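PDB 3AF6: transcription termination factor FttA from Pyrococcus horikoshii, which probably terminates transcription by zinc-dependent cleavage of nascent RNA at the RNA polymerase exit channel, followed by 5'-3' degradation of the released transcript. Local coordinates for residues I178-E183 with D210-L215; Y184-I189 with S332-L337. All coordinates share one frame; numbering follows the deposited sequence.

Interactions 1 and 2 show how a linker can seat one domain on another. Their centres are about 6 Å apart. The linker leaves helix 164-178 of the KH region and runs through 178-183 and then 184-189 to strand 189-193 of the metallo-beta-lactamase part. Interaction 1 places its first half on the loop entering strand 213-216; interaction 2 places its second half on the turn between strands 329-332 and 335-341. These strands belong to two different mixed sheets, so one linker contacts connections belonging to both. In chain order the segments alternate. Glu183 and Arg336 join the two contacts through a salt bridge, and Glu211 packs on Tyr184, all away from the zinc site.

Interaction 1: I178-E183 with D210-L215; sequences IYRKPE and DESFVL
Arg180 takes hold of Glu211 side-on, spending two nitrogens on two different acceptors. The charged half is a salt bridge in which NE of Arg180 donates to OE2 of Glu211 at 3.0 Å. The oxygen is met on its anti side. The two side chains come from opposite directions, and the guanidinium and carboxylate planes are inclined by 29°. The second half is a hydrogen bond from NH2 of Arg180 to the main-chain O of Glu211 (3.1 Å), with an N-H...O angle of 162°. This acceptor lies in the guanidinium plane, and with the salt bridge it should fix the rotation of the group. NH2 also makes a salt bridge with Asp250.

The residues gripped sit in the loop of a beta-hairpin that links strands 204-209 and 213-216 of the metallo-beta-lactamase fold, whereas Arg180 lies just after helix 164-178 of the KH region.

Van der Waals contact and a more distant charge attraction complete the interface. Lys181 slants across the Glu211 carboxylate, its CD 3.4 Å from OE2 of Glu211, the oxygen that Arg180 holds. A bend at chi3 (-62°) leaves NZ 4.1 Å from OE1 of Glu211, beyond a salt bridge. At the guanidinium edge, CB of Ser212 packs near NH2 of Arg180; the Ser212 hydroxyl is hydrogen-bonded to Asp334.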
loop_
_atom_site.group_PDB
_atom_site.type_symbol
_atom_site.label_atom_id
_atom_site.label_comp_id
_atom_site.label_asym_id
_atom_site.label_seq_id
_atom_site.Cartn_x
_atom_site.Cartn_y
_atom_site.Cartn_z
ATOM N N ILE A 178 21.555 6.900 6.992
ATOM C CA ILE A 178 21.580 7.049 5.547
ATOM C C ILE A 178 22.860 7.730 5.066
ATOM O O ILE A 178 23.344 7.461 3.964
ATOM C CB ILE A 178 20.355 7.853 5.037
ATOM C CG1 ILE A 178 19.059 7.142 5.435
ATOM C CG2 ILE A 178 20.427 8.020 3.513
ATOM C CD1 ILE A 178 17.796 7.867 4.984
ATOM N N TYR A 179 23.420 8.600 5.902
ATOM C CA TYR A 179 24.630 9.321 5.524
ATOM C C TYR A 179 25.859 8.950 6.349
ATOM O O TYR A 179 26.747 9.780 6.572
ATOM C CB TYR A 179 24.351 10.820 5.595
ATOM C CG TYR A 179 23.239 11.203 4.654
ATOM C CD1 TYR A 179 23.484 11.340 3.288
ATOM C CD2 TYR A 179 21.922 11.311 5.102
ATOM C CE1 TYR A 179 22.448 11.564 2.385
ATOM C CE2 TYR A 179 20.875 11.536 4.200
ATOM C CZ TYR A 179 21.152 11.656 2.842
ATOM O OH TYR A 179 20.140 11.841 1.932
ATOM N N ARG A 180 25.912 7.690 6.783
ATOM C CA ARG A 180 27.038 7.206 7.566
ATOM C C ARG A 180 28.321 7.333 6.738
ATOM O O ARG A 180 29.425 7.084 7.230
ATOM C CB ARG A 180 26.810 5.746 7.999
ATOM C CG ARG A 180 26.511 4.757 6.870
ATOM C CD ARG A 180 26.495 3.324 7.385
ATOM N NE ARG A 180 25.990 2.365 6.405
ATOM C CZ ARG A 180 24.714 2.253 6.049
ATOM N NH1 ARG A 180 23.807 3.046 6.591
ATOM N NH2 ARG A 180 24.336 1.339 5.168
ATOM N N LYS A 181 28.161 7.721 5.476
ATOM C CA LYS A 181 29.289 7.920 4.575
ATOM C C LYS A 181 28.775 8.479 3.258
ATOM O O LYS A 181 27.579 8.443 2.997
ATOM C CB LYS A 181 30.044 6.609 4.348
ATOM C CG LYS A 181 29.217 5.503 3.744
ATOM C CD LYS A 181 30.082 4.291 3.477
ATOM C CE LYS A 181 31.181 4.607 2.483
ATOM N NZ LYS A 181 31.974 3.391 2.184
ATOM N N PRO A 182 29.670 9.022 2.419
ATOM C CA PRO A 182 29.279 9.596 1.127
ATOM C C PRO A 182 28.895 8.560 0.082
ATOM O O PRO A 182 29.182 7.378 0.262
ATOM C CB PRO A 182 30.514 10.398 0.727
ATOM C CG PRO A 182 31.624 9.591 1.303
ATOM C CD PRO A 182 31.100 9.261 2.681
ATOM N N GLU A 183 28.253 9.008 -1.002
ATOM C CA GLU A 183 27.830 8.113 -2.080
ATOM C C GLU A 183 28.883 7.047 -2.278
ATOM O O GLU A 183 30.061 7.345 -2.434
ATOM C CB GLU A 183 27.601 8.872 -3.392
ATOM C CG GLU A 183 26.337 9.731 -3.390
ATOM C CD GLU A 183 25.814 10.044 -4.798
ATOM O OE1 GLU A 183 26.602 10.531 -5.647
ATOM O OE2 GLU A 183 24.606 9.810 -5.049
ATOM N N ASP A 210 27.926 -4.890 -0.116
ATOM C CA ASP A 210 28.901 -4.919 0.963
ATOM C C ASP A 210 28.684 -3.744 1.919
ATOM O O ASP A 210 29.314 -3.661 2.971
ATOM C CB ASP A 210 30.330 -4.862 0.412
ATOM C CG ASP A 210 30.566 -3.678 -0.525
ATOM O OD1 ASP A 210 31.696 -3.145 -0.522
ATOM O OD2 ASP A 210 29.648 -3.285 -1.277
ATOM N N GLU A 211 27.773 -2.847 1.565
ATOM C CA GLU A 211 27.535 -1.689 2.407
ATOM C C GLU A 211 26.149 -1.621 3.009
ATOM O O GLU A 211 25.962 -0.985 4.041
ATOM C CB GLU A 211 27.785 -0.403 1.609
ATOM C CG GLU A 211 27.688 0.896 2.417
ATOM C CD GLU A 211 28.626 0.919 3.625
ATOM O OE1 GLU A 211 29.678 0.242 3.574
ATOM O OE2 GLU A 211 28.322 1.621 4.618
ATOM N N SER A 212 25.177 -2.286 2.395
ATOM C CA SER A 212 23.825 -2.156 2.902
ATOM C C SER A 212 22.908 -3.354 2.776
ATOM O O SER A 212 23.226 -4.351 2.133
ATOM C CB SER A 212 23.147 -0.975 2.206
ATOM O OG SER A 212 23.993 0.155 2.162
ATOM N N PHE A 213 21.737 -3.200 3.379
ATOM C CA PHE A 213 20.710 -4.217 3.357
ATOM C C PHE A 213 19.335 -3.559 3.380
ATOM O O PHE A 213 19.062 -2.663 4.194
ATOM C CB PHE A 213 20.850 -5.142 4.570
ATOM C CG PHE A 213 22.061 -6.012 4.522
ATOM C CD1 PHE A 213 22.147 -7.053 3.602
ATOM C CD2 PHE A 213 23.117 -5.806 5.409
ATOM C CE1 PHE A 213 23.270 -7.884 3.564
ATOM C CE2 PHE A 213 24.241 -6.629 5.384
ATOM C CZ PHE A 213 24.319 -7.674 4.456
ATOM N N VAL A 214 18.480 -3.994 2.467
ATOM C CA VAL A 214 17.123 -3.492 2.409
ATOM C C VAL A 214 16.192 -4.674 2.168
ATOM O O VAL A 214 16.516 -5.613 1.427
ATOM C CB VAL A 214 16.915 -2.443 1.282
ATOM C CG1 VAL A 214 17.822 -1.248 1.497
ATOM C CG2 VAL A 214 17.162 -3.075 -0.058
ATOM N N LEU A 215 15.036 -4.622 2.812
ATOM C CA LEU A 215 14.048 -5.668 2.678
ATOM C C LEU A 215 12.914 -5.149 1.810
ATOM O O LEU A 215 12.338 -4.097 2.101
ATOM C CB LEU A 215 13.524 -6.047 4.065
ATOM C CG LEU A 215 12.685 -7.316 4.241
ATOM C CD1 LEU A 215 13.379 -8.493 3.572
ATOM C CD2 LEU A 215 12.494 -7.587 5.742
#

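Interaction 2: Y184-I189 with S332-L337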
loop_
_atom_site.group_PDB
_atom_site.type_symbol
_atom_site.label_atom_id
_atom_site.label_comp_id
_atom_site.label_asym_id
_atom_site.label_seq_id
_atom_site.Cartn_x
_atom_site.Cartn_y
_atom_site.Cartn_z
ATOM N N TYR A 184 28.441 5.800 -2.278
ATOM C CA TYR A 184 29.346 4.675 -2.390
ATOM C C TYR A 184 29.110 3.790 -3.607
ATOM O O TYR A 184 27.978 3.569 -4.017
ATOM C CB TYR A 184 29.225 3.851 -1.106
ATOM C CG TYR A 184 30.105 2.635 -1.033
ATOM C CD1 TYR A 184 31.487 2.745 -1.181
ATOM C CD2 TYR A 184 29.565 1.378 -0.763
ATOM C CE1 TYR A 184 32.316 1.623 -1.055
ATOM C CE2 TYR A 184 30.378 0.255 -0.636
ATOM C CZ TYR A 184 31.756 0.382 -0.778
ATOM O OH TYR A 184 32.576 -0.713 -0.625
ATOM N N LYS A 185 30.195 3.283 -4.179
ATOM C CA LYS A 185 30.109 2.396 -5.329
ATOM C C LYS A 185 30.354 0.991 -4.788
ATOM O O LYS A 185 31.487 0.617 -4.481
ATOM C CB LYS A 185 31.169 2.760 -6.374
ATOM C CG LYS A 185 31.087 1.939 -7.652
ATOM C CD LYS A 185 32.231 2.276 -8.608
ATOM C CE LYS A 185 32.207 1.382 -9.850
ATOM N NZ LYS A 185 33.176 1.818 -10.907
ATOM N N SER A 186 29.269 0.231 -4.673
ATOM C CA SER A 186 29.282 -1.130 -4.145
ATOM C C SER A 186 30.231 -2.116 -4.837
ATOM O O SER A 186 30.414 -2.078 -6.060
ATOM C CB SER A 186 27.860 -1.697 -4.198
ATOM O OG SER A 186 26.903 -0.756 -3.737
ATOM N N ARG A 187 30.817 -3.011 -4.041
ATOM C CA ARG A 187 31.721 -4.034 -4.560
ATOM C C ARG A 187 30.918 -5.201 -5.131
ATOM O O ARG A 187 31.386 -5.916 -6.021
ATOM C CB ARG A 187 32.645 -4.550 -3.457
ATOM C CG ARG A 187 33.745 -3.585 -3.044
ATOM C CD ARG A 187 34.642 -4.212 -1.975
ATOM N NE ARG A 187 36.055 -3.897 -2.190
ATOM C CZ ARG A 187 36.818 -3.214 -1.338
ATOM N NH1 ARG A 187 36.317 -2.760 -0.192
ATOM N NH2 ARG A 187 38.091 -2.982 -1.638
ATOM N N TRP A 188 29.715 -5.407 -4.600
ATOM C CA TRP A 188 28.848 -6.480 -5.081
ATOM C C TRP A 188 27.389 -6.233 -4.707
ATOM O O TRP A 188 27.085 -5.378 -3.880
ATOM C CB TRP A 188 29.313 -7.863 -4.567
ATOM C CG TRP A 188 29.643 -7.947 -3.095
ATOM C CD1 TRP A 188 30.891 -7.883 -2.528
ATOM C CD2 TRP A 188 28.724 -8.135 -2.013
ATOM N NE1 TRP A 188 30.803 -8.024 -1.163
ATOM C CE2 TRP A 188 29.486 -8.181 -0.819
ATOM C CE3 TRP A 188 27.331 -8.269 -1.932
ATOM C CZ2 TRP A 188 28.898 -8.357 0.444
ATOM C CZ3 TRP A 188 26.742 -8.441 -0.675
ATOM C CH2 TRP A 188 27.527 -8.486 0.495
ATOM N N ILE A 189 26.490 -6.989 -5.323
ATOM C CA ILE A 189 25.061 -6.844 -5.083
ATOM C C ILE A 189 24.411 -8.214 -5.234
ATOM O O ILE A 189 24.642 -8.889 -6.229
ATOM C CB ILE A 189 24.428 -5.884 -6.132
ATOM C CG1 ILE A 189 25.123 -4.521 -6.095
ATOM C CG2 ILE A 189 22.933 -5.733 -5.872
ATOM C CD1 ILE A 189 24.893 -3.696 -7.338
ATOM N N SER A 332 20.323 4.911 1.753
ATOM C CA SER A 332 21.547 4.294 2.255
ATOM C C SER A 332 22.714 4.850 1.447
ATOM O O SER A 332 22.518 5.412 0.375
ATOM C CB SER A 332 21.498 2.765 2.096
ATOM O OG SER A 332 22.241 2.345 0.962
ATOM N N PRO A 333 23.951 4.687 1.944
ATOM C CA PRO A 333 25.112 5.202 1.215
ATOM C C PRO A 333 25.210 4.758 -0.238
ATOM O O PRO A 333 25.764 5.479 -1.065
ATOM C CB PRO A 333 26.282 4.703 2.052
ATOM C CG PRO A 333 25.723 4.732 3.436
ATOM C CD PRO A 333 24.362 4.119 3.241
ATOM N N ASP A 334 24.674 3.586 -0.570
ATOM C CA ASP A 334 24.762 3.112 -1.948
ATOM C C ASP A 334 23.456 2.658 -2.594
ATOM O O ASP A 334 23.481 1.938 -3.589
ATOM C CB ASP A 334 25.799 1.987 -2.044
ATOM C CG ASP A 334 25.374 0.728 -1.308
ATOM O OD1 ASP A 334 24.481 0.806 -0.437
ATOM O OD2 ASP A 334 25.946 -0.343 -1.593
ATOM N N ILE A 335 22.319 3.084 -2.050
ATOM C CA ILE A 335 21.026 2.705 -2.611
ATOM C C ILE A 335 20.086 3.889 -2.669
ATOM O O ILE A 335 19.867 4.554 -1.665
ATOM C CB ILE A 335 20.329 1.606 -1.771
ATOM C CG1 ILE A 335 21.126 0.300 -1.832
ATOM C CG2 ILE A 335 18.909 1.380 -2.282
ATOM C CD1 ILE A 335 20.509 -0.824 -1.031
ATOM N N ARG A 336 19.521 4.144 -3.845
ATOM C CA ARG A 336 18.578 5.242 -4.013
ATOM C C ARG A 336 17.227 4.692 -4.446
ATOM O O ARG A 336 17.123 3.939 -5.420
ATOM C CB ARG A 336 19.087 6.239 -5.045
ATOM C CG ARG A 336 19.425 7.591 -4.461
ATOM C CD ARG A 336 19.528 8.608 -5.561
ATOM N NE ARG A 336 20.713 8.386 -6.377
ATOM C CZ ARG A 336 21.949 8.642 -5.965
ATOM N NH1 ARG A 336 22.147 9.130 -4.750
ATOM N NH2 ARG A 336 22.980 8.410 -6.762
ATOM N N LEU A 337 16.191 5.089 -3.717
ATOM C CA LEU A 337 14.836 4.618 -3.969
ATOM C C LEU A 337 13.906 5.568 -4.696
ATOM O O LEU A 337 13.935 6.779 -4.498
ATOM C CB LEU A 337 14.173 4.232 -2.641
ATOM C CG LEU A 337 12.692 3.838 -2.677
ATOM C CD1 LEU A 337 12.522 2.461 -3.320
ATOM C CD2 LEU A 337 12.146 3.826 -1.253
#
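Tyr184 meets the tip of a beta-hairpin, the type I turn from Ser332 to Ile335 that joins strands 329-332 and 335-341. Its backbone N donates to the O of Pro333 at 3.0 Å, with an N-H...O angle of 150°; the donor stands above the carbonyl plane, 41° out of it. With CG of Tyr184 anti to the backbone N (chi1 -180°), the ring is carried alongside Asp334. CB of Tyr184 packs against CB of Pro333 (4.4 Å), while CD2 of the ring comes within 4.0 Å of CB of Asp334. The Tyr184 and Asp334 side chains run side by side in the same direction, with ring and carboxylate planes inclined to each other. Two residues further along the linker, OG of Ser186 is modelled as donating to OD2 of Asp334, at a separation too short to be trusted as a measured length.

The next shell holds these groups in place. Tyr184 OH is hydrogen-bonded to Asp210, and Lys181 makes a cation-pi contact with the ring, so both the hydroxyl and the aromatic system are tied to residues of the neighbouring contact. The buried Asp334 carboxylate is shared out: OD1 is hydrogen-bonded to Ser212 and OD2 to Thr209, which ties the turn to the loop before strand 213-216 and to the end of strand 204-209. Such hydroxyl partners would probably help to stabilise a negative charge there. The turn itself is braced from within by an ST turn, in which the backbone N of Asp334 donates to OG of Ser332 at 3.1 Å.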